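PDB 2BA9: putative aminooxidase from Propionibacterium acnes, which isomerises polyunsaturated fatty acids, producing conjugated linoleic acid, and binds flavin-adenine dinucleotide, which probably takes part in the reaction. Local coordinates for residues 278-283 against 329-334; 170-175 against 302-307. All blocks are in the same frame, centred on the assembly; numbering follows the deposited sequence.

Interaction 1 of 2, residues 278-283 against 329-334. With FAD (flavin-adenine dinucleotide), chain D.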
loop_
_atom_site.group_PDB
_atom_site.type_symbol
_atom_site.label_atom_id
_atom_site.label_comp_id
_atom_site.label_asym_id
_atom_site.label_seq_id
_atom_site.Cartn_x
_atom_site.Cartn_y
_atom_site.Cartn_z
ATOM N N HIS A 278 10.936 -3.104 4.326
ATOM C CA HIS A 278 9.745 -3.423 3.547
ATOM C C HIS A 278 9.203 -4.805 3.901
ATOM O O HIS A 278 9.869 -5.613 4.578
ATOM C CB HIS A 278 10.031 -3.305 2.042
ATOM C CG HIS A 278 10.842 -4.430 1.479
ATOM N ND1 HIS A 278 12.218 -4.461 1.545
ATOM C CD2 HIS A 278 10.473 -5.557 0.826
ATOM C CE1 HIS A 278 12.660 -5.565 0.969
ATOM N NE2 HIS A 278 11.622 -6.244 0.515
ATOM N N GLN A 279 7.975 -5.043 3.460
ATOM C CA GLN A 279 7.292 -6.300 3.678
ATOM C C GLN A 279 7.393 -7.162 2.435
ATOM O O GLN A 279 7.288 -6.679 1.302
ATOM C CB GLN A 279 5.818 -6.071 4.025
ATOM C CG GLN A 279 5.605 -5.176 5.220
ATOM C CD GLN A 279 6.059 -5.819 6.504
ATOM O OE1 GLN A 279 7.177 -5.587 6.969
ATOM N NE2 GLN A 279 5.191 -6.629 7.094
ATOM N N GLN A 280 7.604 -8.451 2.666
ATOM C CA GLN A 280 7.534 -9.457 1.613
ATOM C C GLN A 280 6.140 -10.128 1.611
ATOM O O GLN A 280 5.923 -11.146 2.294
ATOM C CB GLN A 280 8.645 -10.485 1.830
ATOM C CG GLN A 280 10.064 -9.916 1.734
ATOM C CD GLN A 280 11.125 -10.978 1.960
ATOM O OE1 GLN A 280 11.087 -12.057 1.357
ATOM N NE2 GLN A 280 12.080 -10.683 2.829
ATOM N N TYR A 281 5.227 -9.565 0.812
ATOM C CA TYR A 281 3.805 -9.956 0.775
ATOM C C TYR A 281 3.495 -10.774 -0.477
ATOM O O TYR A 281 3.616 -10.268 -1.606
ATOM C CB TYR A 281 2.953 -8.679 0.786
ATOM C CG TYR A 281 1.463 -8.808 1.059
ATOM C CD1 TYR A 281 0.954 -9.800 1.903
ATOM C CD2 TYR A 281 0.569 -7.869 0.531
ATOM C CE1 TYR A 281 -0.422 -9.877 2.182
ATOM C CE2 TYR A 281 -0.789 -7.935 0.795
ATOM C CZ TYR A 281 -1.288 -8.946 1.625
ATOM O OH TYR A 281 -2.641 -9.000 1.919
ATOM N N MET A 282 3.106 -12.040 -0.278
ATOM C CA MET A 282 2.974 -12.993 -1.379
ATOM C C MET A 282 1.528 -13.336 -1.672
ATOM O O MET A 282 0.763 -13.734 -0.795
ATOM C CB MET A 282 3.754 -14.275 -1.094
ATOM C CG MET A 282 3.749 -15.261 -2.249
ATOM S SD MET A 282 5.069 -16.487 -2.162
ATOM C CE MET A 282 4.187 -17.908 -1.535
ATOM N N VAL A 283 1.175 -13.186 -2.937
ATOM C CA VAL A 283 -0.156 -13.490 -3.428
ATOM C C VAL A 283 -0.026 -14.675 -4.363
ATOM O O VAL A 283 0.894 -14.736 -5.171
ATOM C CB VAL A 283 -0.759 -12.303 -4.190
ATOM C CG1 VAL A 283 -2.190 -12.610 -4.655
ATOM C CG2 VAL A 283 -0.705 -11.045 -3.324
ATOM N N LEU A 329 -0.236 -14.182 2.212
ATOM C CA LEU A 329 0.611 -14.506 3.372
ATOM C C LEU A 329 1.792 -13.554 3.420
ATOM O O LEU A 329 2.151 -12.913 2.408
ATOM C CB LEU A 329 1.128 -15.955 3.308
ATOM C CG LEU A 329 1.972 -16.373 2.078
ATOM C CD1 LEU A 329 3.423 -15.969 2.176
ATOM C CD2 LEU A 329 1.874 -17.876 1.798
ATOM N N LEU A 330 2.413 -13.473 4.589
ATOM C CA LEU A 330 3.586 -12.623 4.773
ATOM C C LEU A 330 4.829 -13.466 5.064
ATOM O O LEU A 330 4.767 -14.449 5.810
ATOM C CB LEU A 330 3.368 -11.630 5.912
ATOM C CG LEU A 330 2.820 -10.262 5.536
ATOM C CD1 LEU A 330 2.469 -9.537 6.822
ATOM C CD2 LEU A 330 3.825 -9.484 4.692
ATOM N N ARG A 331 5.948 -13.039 4.493
ATOM C CA ARG A 331 7.195 -13.792 4.556
ATOM C C ARG A 331 8.221 -13.247 5.545
ATOM O O ARG A 331 9.239 -13.889 5.771
ATOM C CB ARG A 331 7.831 -13.885 3.161
ATOM C CG ARG A 331 7.000 -14.735 2.205
ATOM C CD ARG A 331 7.582 -14.859 0.811
ATOM N NE ARG A 331 9.033 -14.973 0.810
ATOM C CZ ARG A 331 9.785 -15.012 -0.281
ATOM N NH1 ARG A 331 9.227 -14.997 -1.485
ATOM N NH2 ARG A 331 11.108 -15.096 -0.165
ATOM N N ASN A 332 7.953 -12.100 6.152
ATOM C CA ASN A 332 8.941 -11.461 7.023
ATOM C C ASN A 332 8.335 -10.859 8.292
ATOM O O ASN A 332 7.154 -10.522 8.337
ATOM C CB ASN A 332 9.670 -10.369 6.250
ATOM C CG ASN A 332 8.777 -9.173 5.985
ATOM O OD1 ASN A 332 7.816 -9.261 5.208
ATOM N ND2 ASN A 332 9.040 -8.073 6.676
ATOM N N HIS A 333 9.184 -10.724 9.310
ATOM C CA HIS A 333 8.856 -10.047 10.561
ATOM C C HIS A 333 10.213 -9.758 11.243
ATOM O O HIS A 333 11.158 -10.554 11.111
ATOM C CB HIS A 333 7.967 -10.967 11.413
ATOM C CG HIS A 333 7.504 -10.375 12.709
ATOM N ND1 HIS A 333 8.300 -10.326 13.831
ATOM C CD2 HIS A 333 6.306 -9.863 13.077
ATOM C CE1 HIS A 333 7.624 -9.787 14.827
ATOM N NE2 HIS A 333 6.410 -9.496 14.398
ATOM N N PRO A 334 10.330 -8.624 11.953
ATOM C CA PRO A 334 11.619 -8.319 12.616
ATOM C C PRO A 334 12.170 -9.394 13.568
ATOM O O PRO A 334 13.377 -9.506 13.721
ATOM C CB PRO A 334 11.317 -7.034 13.401
ATOM C CG PRO A 334 10.164 -6.424 12.695
ATOM C CD PRO A 334 9.334 -7.563 12.188
HETATM P PA FAD D . 3.725 0.955 -6.810
HETATM O O1A FAD D . 2.262 0.631 -6.900
HETATM O O2A FAD D . 4.636 -0.142 -6.301
HETATM O O5B FAD D . 4.252 1.335 -8.274
HETATM C C5B FAD D . 5.599 1.729 -8.397
HETATM C C4B FAD D . 5.982 1.817 -9.860
HETATM O O4B FAD D . 7.324 2.250 -9.954
HETATM C C3B FAD D . 5.853 0.466 -10.567
HETATM O O3B FAD D . 5.057 0.603 -11.722
HETATM C C2B FAD D . 7.283 0.082 -10.863
HETATM O O2B FAD D . 7.408 -0.779 -11.996
HETATM C C1B FAD D . 7.964 1.460 -10.930
HETATM N N9A FAD D . 9.412 1.329 -10.691
HETATM C C8A FAD D . 10.036 0.722 -9.621
HETATM N N7A FAD D . 11.385 0.798 -9.800
HETATM C C5A FAD D . 11.627 1.447 -10.972
HETATM C C6A FAD D . 12.807 1.791 -11.662
HETATM N N6A FAD D . 13.997 1.814 -10.977
HETATM N N1A FAD D . 12.704 2.496 -12.855
HETATM C C2A FAD D . 11.467 2.808 -13.404
HETATM N N3A FAD D . 10.312 2.459 -12.718
HETATM C C4A FAD D . 10.385 1.777 -11.541
HETATM N N1 FAD D . -4.048 -0.282 -1.641
HETATM C C2 FAD D . -5.259 0.225 -1.214
HETATM O O2 FAD D . -5.460 1.439 -1.241
HETATM N N3 FAD D . -6.228 -0.632 -0.731
HETATM C C4 FAD D . -6.002 -1.992 -0.703
HETATM O O4 FAD D . -6.902 -2.735 -0.280
HETATM C C4X FAD D . -4.781 -2.509 -1.149
HETATM N N5 FAD D . -4.509 -3.865 -1.114
HETATM C C5X FAD D . -3.377 -4.397 -1.700
HETATM C C6 FAD D . -3.198 -5.776 -1.777
HETATM C C7 FAD D . -2.069 -6.296 -2.405
HETATM C C7M FAD D . -1.918 -7.789 -2.484
HETATM C C8 FAD D . -1.115 -5.436 -2.943
HETATM C C8M FAD D . 0.118 -5.946 -3.626
HETATM C C9 FAD D . -1.301 -4.060 -2.856
HETATM C C9A FAD D . -2.424 -3.522 -2.227
HETATM N N10 FAD D . -2.621 -2.133 -2.108
HETATM C C10 FAD D . -3.815 -1.635 -1.638
HETATM C "C1'" FAD D . -1.468 -1.188 -2.154
HETATM C "C2'" FAD D . -1.429 -0.397 -3.455
HETATM O "O2'" FAD D . -1.583 -1.235 -4.595
HETATM C "C3'" FAD D . -0.104 0.349 -3.495
HETATM O "O3'" FAD D . 0.074 1.062 -2.269
HETATM C "C4'" FAD D . -0.044 1.288 -4.689
HETATM O "O4'" FAD D . 0.056 0.565 -5.910
HETATM C "C5'" FAD D . 1.132 2.235 -4.497
HETATM O "O5'" FAD D . 1.411 2.905 -5.694
HETATM P P FAD D . 2.889 3.516 -5.955
HETATM O O1P FAD D . 2.968 4.137 -7.337
HETATM O O2P FAD D . 3.174 4.498 -4.872
HETATM O O3P FAD D . 3.906 2.275 -5.912
HETATM O O HOH W 1 5.574 -8.465 9.500
#
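The antiparallel pairing of strands 277-288 and 325-330, in the mixed sheet beside the flavin, brings Y281 against L330 and M282 against L329. M282 and L329 form the hydrogen-bonded pair: M282 N donates to L329 O, 3.0 Å away, and L329 N donates back to M282 O. Their side chains run side by side on one face, M282 CB 3.7 Å from L329 CD1, and both reach helix 341-355 at C344, a setting that suits two apolar chains, one of them the unbranched methionine. Y281 and L330, the non-hydrogen-bonded pair, point to the other face. With CG anti to the backbone N (chi1 -167°), the Y281 ring brings CD1 to 4.0 Å from L330 CD2, while L329 O lies at the ring edge. Y281 CE2 is 3.5 Å from FAD C7M, V283 CG2 touches the same methyl, and the phenol OH of Y281 is bonded to A167 O. A mixed sheet next to an FAD-binding parallel one fits the two-domain plan of flavin amine oxidases, and here it supplies part of the wall around the dimethylbenzene end of the flavin.

Beyond L330 the strand ends, yet R331 N still bonds to Q280 O, and N332 takes over from the backbone. Its OD1 accepts Q280 N at 2.7 Å, the donor standing above the carbonyl plane; its ND2 gives a bond to Q279 OE1 of 3.1 Å, again from above that carbonyl's plane, with the amides 68° apart. A short amide can thus satisfy both a main-chain NH and a buried glutamine. Q279 NE2 reaches N332 O through a water, so both polar atoms of the Q279 amide are held. Q280 OE1 lies over one guanidinium face of R331, without a hydrogen bond, while Q280 NE2 turns to D338.

Interaction 2 of 2, residues 170-175 against 302-307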
loop_
_atom_site.group_PDB
_atom_site.type_symbol
_atom_site.label_atom_id
_atom_site.label_comp_id
_atom_site.label_asym_id
_atom_site.label_seq_id
_atom_site.Cartn_x
_atom_site.Cartn_y
_atom_site.Cartn_z
ATOM N N TYR A 170 0.476 -5.480 5.768
ATOM C CA TYR A 170 1.139 -4.321 6.338
ATOM C C TYR A 170 1.985 -4.647 7.563
ATOM O O TYR A 170 2.663 -3.776 8.094
ATOM C CB TYR A 170 0.100 -3.249 6.665
ATOM C CG TYR A 170 -0.603 -2.702 5.439
ATOM C CD1 TYR A 170 0.126 -2.044 4.439
ATOM C CD2 TYR A 170 -1.984 -2.823 5.278
ATOM C CE1 TYR A 170 -0.495 -1.527 3.306
ATOM C CE2 TYR A 170 -2.634 -2.299 4.139
ATOM C CZ TYR A 170 -1.871 -1.655 3.151
ATOM O OH TYR A 170 -2.465 -1.125 2.017
ATOM N N GLY A 171 1.965 -5.888 8.017
ATOM C CA GLY A 171 2.842 -6.285 9.109
ATOM C C GLY A 171 2.143 -6.289 10.441
ATOM O O GLY A 171 0.924 -6.272 10.501
ATOM N N HIS A 172 2.931 -6.298 11.507
ATOM C CA HIS A 172 2.434 -6.681 12.813
ATOM C C HIS A 172 2.526 -5.549 13.835
ATOM O O HIS A 172 3.499 -4.811 13.867
ATOM C CB HIS A 172 3.157 -7.948 13.288
ATOM C CG HIS A 172 2.883 -9.140 12.423
ATOM N ND1 HIS A 172 3.433 -9.293 11.172
ATOM C CD2 HIS A 172 2.093 -10.219 12.620
ATOM C CE1 HIS A 172 3.008 -10.427 10.642
ATOM N NE2 HIS A 172 2.190 -11.009 11.501
ATOM N N PHE A 173 1.485 -5.448 14.661
ATOM C CA PHE A 173 1.325 -4.368 15.631
ATOM C C PHE A 173 2.367 -4.365 16.759
ATOM O O PHE A 173 2.539 -3.350 17.449
ATOM C CB PHE A 173 -0.079 -4.428 16.251
ATOM C CG PHE A 173 -1.211 -4.077 15.301
ATOM C CD1 PHE A 173 -2.508 -4.505 15.587
ATOM C CD2 PHE A 173 -1.011 -3.308 14.143
ATOM C CE1 PHE A 173 -3.576 -4.194 14.740
ATOM C CE2 PHE A 173 -2.090 -2.989 13.297
ATOM C CZ PHE A 173 -3.362 -3.433 13.593
ATOM N N ASP A 174 3.047 -5.488 16.961
ATOM C CA ASP A 174 4.137 -5.554 17.936
ATOM C C ASP A 174 5.334 -4.646 17.556
ATOM O O ASP A 174 6.147 -4.306 18.412
ATOM C CB ASP A 174 4.602 -7.006 18.127
ATOM C CG ASP A 174 5.221 -7.600 16.858
ATOM O OD1 ASP A 174 4.473 -8.244 16.087
ATOM O OD2 ASP A 174 6.443 -7.424 16.636
ATOM N N ASN A 175 5.434 -4.268 16.277
ATOM C CA ASN A 175 6.533 -3.438 15.800
ATOM C C ASN A 175 6.170 -2.264 14.864
ATOM O O ASN A 175 6.827 -1.237 14.906
ATOM C CB ASN A 175 7.583 -4.325 15.135
ATOM C CG ASN A 175 7.063 -5.017 13.902
ATOM O OD1 ASN A 175 7.226 -4.516 12.806
ATOM N ND2 ASN A 175 6.431 -6.166 14.073
ATOM N N MET A 302 -2.501 -14.429 11.647
ATOM C CA MET A 302 -1.938 -13.069 11.655
ATOM C C MET A 302 -0.998 -12.803 12.848
ATOM O O MET A 302 -0.423 -11.721 12.962
ATOM C CB MET A 302 -3.075 -12.051 11.694
ATOM C CG MET A 302 -3.991 -12.093 10.507
ATOM S SD MET A 302 -5.415 -11.021 10.767
ATOM C CE MET A 302 -6.633 -11.753 9.640
ATOM N N ARG A 303 -0.897 -13.775 13.752
ATOM C CA ARG A 303 0.108 -13.806 14.797
ATOM C C ARG A 303 1.500 -13.991 14.186
ATOM O O ARG A 303 1.664 -14.803 13.269
ATOM C CB ARG A 303 -0.112 -15.021 15.690
ATOM C CG ARG A 303 -1.350 -15.004 16.520
ATOM C CD ARG A 303 -1.293 -16.097 17.594
ATOM N NE ARG A 303 -1.857 -17.376 17.142
ATOM C CZ ARG A 303 -1.207 -18.538 17.076
ATOM N NH1 ARG A 303 0.065 -18.644 17.440
ATOM N NH2 ARG A 303 -1.853 -19.617 16.664
ATOM N N PRO A 304 2.519 -13.302 14.726
ATOM C CA PRO A 304 3.910 -13.467 14.268
ATOM C C PRO A 304 4.389 -14.918 14.332
ATOM O O PRO A 304 5.179 -15.357 13.502
ATOM C CB PRO A 304 4.691 -12.603 15.258
ATOM C CG PRO A 304 3.721 -11.572 15.689
ATOM C CD PRO A 304 2.435 -12.313 15.811
ATOM N N GLU A 305 3.877 -15.647 15.320
ATOM C CA GLU A 305 4.132 -17.067 15.499
ATOM C C GLU A 305 3.618 -17.888 14.321
ATOM O O GLU A 305 4.025 -19.037 14.135
ATOM C CB GLU A 305 3.433 -17.538 16.781
ATOM C CG GLU A 305 4.037 -16.993 18.072
ATOM C CD GLU A 305 3.524 -15.620 18.525
ATOM O OE1 GLU A 305 2.580 -15.047 17.930
ATOM O OE2 GLU A 305 4.090 -15.115 19.516
ATOM N N ARG A 306 2.717 -17.304 13.533
ATOM C CA ARG A 306 2.142 -17.974 12.369
ATOM C C ARG A 306 2.581 -17.375 11.020
ATOM O O ARG A 306 1.976 -17.660 9.979
ATOM C CB ARG A 306 0.612 -17.962 12.495
ATOM C CG ARG A 306 0.079 -18.796 13.646
ATOM C CD ARG A 306 0.303 -20.305 13.464
ATOM N NE ARG A 306 -0.584 -20.877 12.452
ATOM C CZ ARG A 306 -0.638 -22.167 12.140
ATOM N NH1 ARG A 306 0.117 -23.047 12.781
ATOM N NH2 ARG A 306 -1.466 -22.589 11.193
ATOM N N LEU A 307 3.657 -16.585 11.031
ATOM C CA LEU A 307 4.224 -16.017 9.804
ATOM C C LEU A 307 4.399 -17.060 8.696
ATOM O O LEU A 307 4.920 -18.132 8.934
ATOM C CB LEU A 307 5.584 -15.393 10.103
ATOM C CG LEU A 307 6.184 -14.497 9.031
ATOM C CD1 LEU A 307 5.350 -13.254 8.868
ATOM C CD2 LEU A 307 7.645 -14.121 9.398
HETATM O O HOH W 2 1.465 -13.783 10.824
#
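The imidazole of H172 is directed at the 302-307 turn and makes an edge contact and several oblique ones with it. M302 O lies at the ring edge, near its plane, 3.0 Å from H172 CD2; although NE2 is almost as close, the angle is too poor for a hydrogen bond. NE2 instead pairs with a water at 2.9 Å, in the ring plane, and this water donates to R303 O, linking the histidine to the turn's backbone. The P304 ring and H172 run antiparallel alongside one another, P304 CG obliquely placed 3.7 Å from H172 CD2, and L307 CD1 comes obliquely to H172 CE1 at 4.1 Å. Histidine suits the place because CD2 and CE1 meet these apolar groups while NE2 holds the water. H172 CG is anti to its carbonyl carbon (chi1 -64°), which carries the ring toward the turn. D174 OD1 also touches P304 CG, but its polar partner is H333; D174 OD2 accepts a hydrogen bond from N175 ND2. The H172 and H333 rings meet edge-to-face. G171 is the first residue to leave helix 166-170; at its positive phi a side chain would jam against the preceding carbonyl O, hence glycine. P304 starts a 3-10 turn: what meets here is a post-helix loop and the connection between sheet strands 295-297 and 310-315.

Overall arrangement
From the N terminus, the chain first leaves helix 166-170 through segment 170-175, then passes strand 277-288, segment 302-307 and finally the end of strand 325-330. Interaction 2 closes a loop of 126 residues and interaction 1 one of 45; since 278-283 lies inside the first loop and 329-334 beyond it, the two cross. Interaction 1 joins neighbouring strands of the mixed sheet, whereas interaction 2 ties a helical region to a connection of that same sheet. Their centres are about 10 Å apart, and they meet directly: L307 CD1 packs on L330 O and N332 O, and Q279 NE2 on G171 CA.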